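Local coordinates for orotidine 5'-phosphate decarboxylase (Lactobacillus acidophilus, PDB 3TFX), which probably decarboxylates orotidine 5'-monophosphate to uridine 5'-monophosphate, the last step of de novo UMP synthesis, at residues V9-D14 with K21-L26. Sequence-based numbering, arbitrary orientation.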
loop_
_atom_site.group_PDB
_atom_site.type_symbol
_atom_site.label_atom_id
_atom_site.label_comp_id
_atom_site.label_asym_id
_atom_site.label_seq_id
_atom_site.Cartn_x
_atom_site.Cartn_y
_atom_site.Cartn_z
ATOM N N VAL A 9 -15.268 1.413 13.256
ATOM C CA VAL A 9 -16.003 2.329 12.385
ATOM C C VAL A 9 -15.171 2.760 11.164
ATOM O O VAL A 9 -14.120 3.380 11.307
ATOM C CB VAL A 9 -16.549 3.542 13.182
ATOM C CG1 VAL A 9 -17.453 4.405 12.314
ATOM C CG2 VAL A 9 -17.342 3.035 14.402
ATOM N N ALA A 10 -15.642 2.418 9.969
ATOM C CA ALA A 10 -14.936 2.789 8.747
ATOM C C ALA A 10 -15.195 4.242 8.393
ATOM O O ALA A 10 -16.332 4.634 8.113
ATOM C CB ALA A 10 -15.330 1.885 7.597
ATOM N N LEU A 11 -14.131 5.036 8.424
ATOM C CA LEU A 11 -14.209 6.451 8.108
ATOM C C LEU A 11 -13.636 6.689 6.721
ATOM O O LEU A 11 -12.429 6.563 6.505
ATOM C CB LEU A 11 -13.455 7.284 9.152
ATOM C CG LEU A 11 -13.829 7.070 10.619
ATOM C CD1 LEU A 11 -13.027 7.997 11.508
ATOM C CD2 LEU A 11 -15.331 7.256 10.861
ATOM N N ASP A 12 -14.524 7.010 5.788
ATOM C CA ASP A 12 -14.162 7.316 4.421
ATOM C C ASP A 12 -14.310 8.829 4.242
ATOM O O ASP A 12 -15.375 9.315 3.861
ATOM C CB ASP A 12 -15.083 6.560 3.451
ATOM C CG ASP A 12 -15.008 5.028 3.626
ATOM O OD1 ASP A 12 -13.953 4.508 4.061
ATOM O OD2 ASP A 12 -16.011 4.338 3.324
ATOM N N LEU A 13 -13.243 9.554 4.558
ATOM C CA LEU A 13 -13.192 11.007 4.449
ATOM C C LEU A 13 -11.745 11.427 4.203
ATOM O O LEU A 13 -10.826 10.659 4.499
ATOM C CB LEU A 13 -13.736 11.667 5.724
ATOM C CG LEU A 13 -13.523 10.905 7.035
ATOM C CD1 LEU A 13 -12.102 11.075 7.545
ATOM C CD2 LEU A 13 -14.538 11.335 8.095
ATOM N N ASP A 14 -11.544 12.645 3.697
ATOM C CA ASP A 14 -10.214 13.076 3.235
ATOM C C ASP A 14 -9.633 14.282 3.965
ATOM O O ASP A 14 -8.649 14.867 3.505
ATOM C CB ASP A 14 -10.246 13.356 1.726
ATOM C CG ASP A 14 -11.115 14.564 1.352
ATOM O OD1 ASP A 14 -11.213 14.839 0.153
ATOM O OD2 ASP A 14 -11.684 15.245 2.229
ATOM N N LYS A 21 -15.405 15.926 13.384
ATOM C CA LYS A 21 -16.851 15.983 13.538
ATOM C C LYS A 21 -17.521 14.607 13.726
ATOM O O LYS A 21 -18.333 14.437 14.647
ATOM C CB LYS A 21 -17.492 16.764 12.385
ATOM C CG LYS A 21 -19.031 16.791 12.440
ATOM C CD LYS A 21 -19.587 18.212 12.365
ATOM C CE LYS A 21 -19.957 18.596 10.937
ATOM N NZ LYS A 21 -20.848 19.804 10.920
ATOM N N ILE A 22 -17.202 13.628 12.879
ATOM C CA ILE A 22 -17.756 12.281 13.093
ATOM C C ILE A 22 -17.298 11.688 14.420
ATOM O O ILE A 22 -18.100 11.099 15.135
ATOM C CB ILE A 22 -17.552 11.280 11.889
ATOM C CG1 ILE A 22 -18.303 9.976 12.144
ATOM C CG2 ILE A 22 -16.070 10.990 11.598
ATOM C CD1 ILE A 22 -19.815 10.148 12.252
ATOM N N LEU A 23 -16.024 11.879 14.757
ATOM C CA LEU A 23 -15.458 11.381 16.012
ATOM C C LEU A 23 -16.157 11.946 17.244
ATOM O O LEU A 23 -16.405 11.216 18.213
ATOM C CB LEU A 23 -13.958 11.671 16.076
ATOM C CG LEU A 23 -12.920 10.590 15.745
ATOM C CD1 LEU A 23 -13.371 9.663 14.655
ATOM C CD2 LEU A 23 -11.603 11.228 15.378
ATOM N N SER A 24 -16.484 13.238 17.210
ATOM C CA SER A 24 -17.212 13.878 18.313
ATOM C C SER A 24 -18.578 13.230 18.583
ATOM O O SER A 24 -19.162 13.405 19.657
ATOM C CB SER A 24 -17.390 15.364 18.039
ATOM O OG SER A 24 -18.420 15.570 17.086
ATOM N N LYS A 25 -19.071 12.464 17.616
ATOM C CA LYS A 25 -20.370 11.815 17.743
ATOM C C LYS A 25 -20.306 10.322 18.050
ATOM O O LYS A 25 -21.340 9.671 18.062
ATOM C CB LYS A 25 -21.173 12.013 16.458
ATOM C CG LYS A 25 -21.501 13.463 16.148
ATOM C CD LYS A 25 -22.226 13.541 14.819
ATOM C CE LYS A 25 -22.337 14.959 14.327
ATOM N NZ LYS A 25 -22.695 14.949 12.884
ATOM N N LEU A 26 -19.109 9.773 18.276
ATOM C CA LEU A 26 -18.968 8.322 18.412
ATOM C C LEU A 26 -18.866 7.882 19.859
ATOM O O LEU A 26 -19.049 6.698 20.187
ATOM C CB LEU A 26 -17.788 7.783 17.583
ATOM C CG LEU A 26 -17.933 7.885 16.058
ATOM C CD1 LEU A 26 -16.721 7.275 15.349
ATOM C CD2 LEU A 26 -19.215 7.227 15.578
#
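Ser24 OG donates to Lys21 O over 2.7 Å, bracketing Ile22 and Leu23, the two helix residues that meet Leu11 of segment 9-14. OG lies 24° out of the plane of the Lys21 carbonyl, placed back against its own helix by chi1 of 77°. Lys25 N to Ile22 O (3.0 Å) and Leu26 N to Leu23 O, both three residues back, tighten the last turn and carry Leu26 round to Val9.

Across the interface every contact is methyl against methyl. Ile22 has CG1 anti to its backbone N (chi1 -173°), which sends CG2 toward Leu11 and Leu13; there this one methyl takes Leu11 CD2 at 3.9 Å and Leu13 CD2 at 3.8 Å, both leucines passing it at a slant. The other branch of Leu11 reaches Leu23, the two side chains crossing at about a right angle, Leu11 CD1 3.6 Å from Leu23 CD1. Val9 CG1 lies more loosely against Leu26 CD1, 4.2 Å away.

Strand 7-10 and helix 16-24 open the first beta-alpha-beta unit of the TIM barrel. Val34 of the next strand touches Val9, Leu11 and Leu26, and Ile219 of helix 217-220 covers Val9 and Leu26. Alternation along 9-13 turns Ala10 and Asp12 from the helix; Asp12 is a predicted substrate-binding residue. The six touching side chains are thus a buried, wholly apolar layer, joined by dispersion and water exclusion, while polar bonds run within 21-26 and from the backbones of Val9 and Leu11 to strand 33-36.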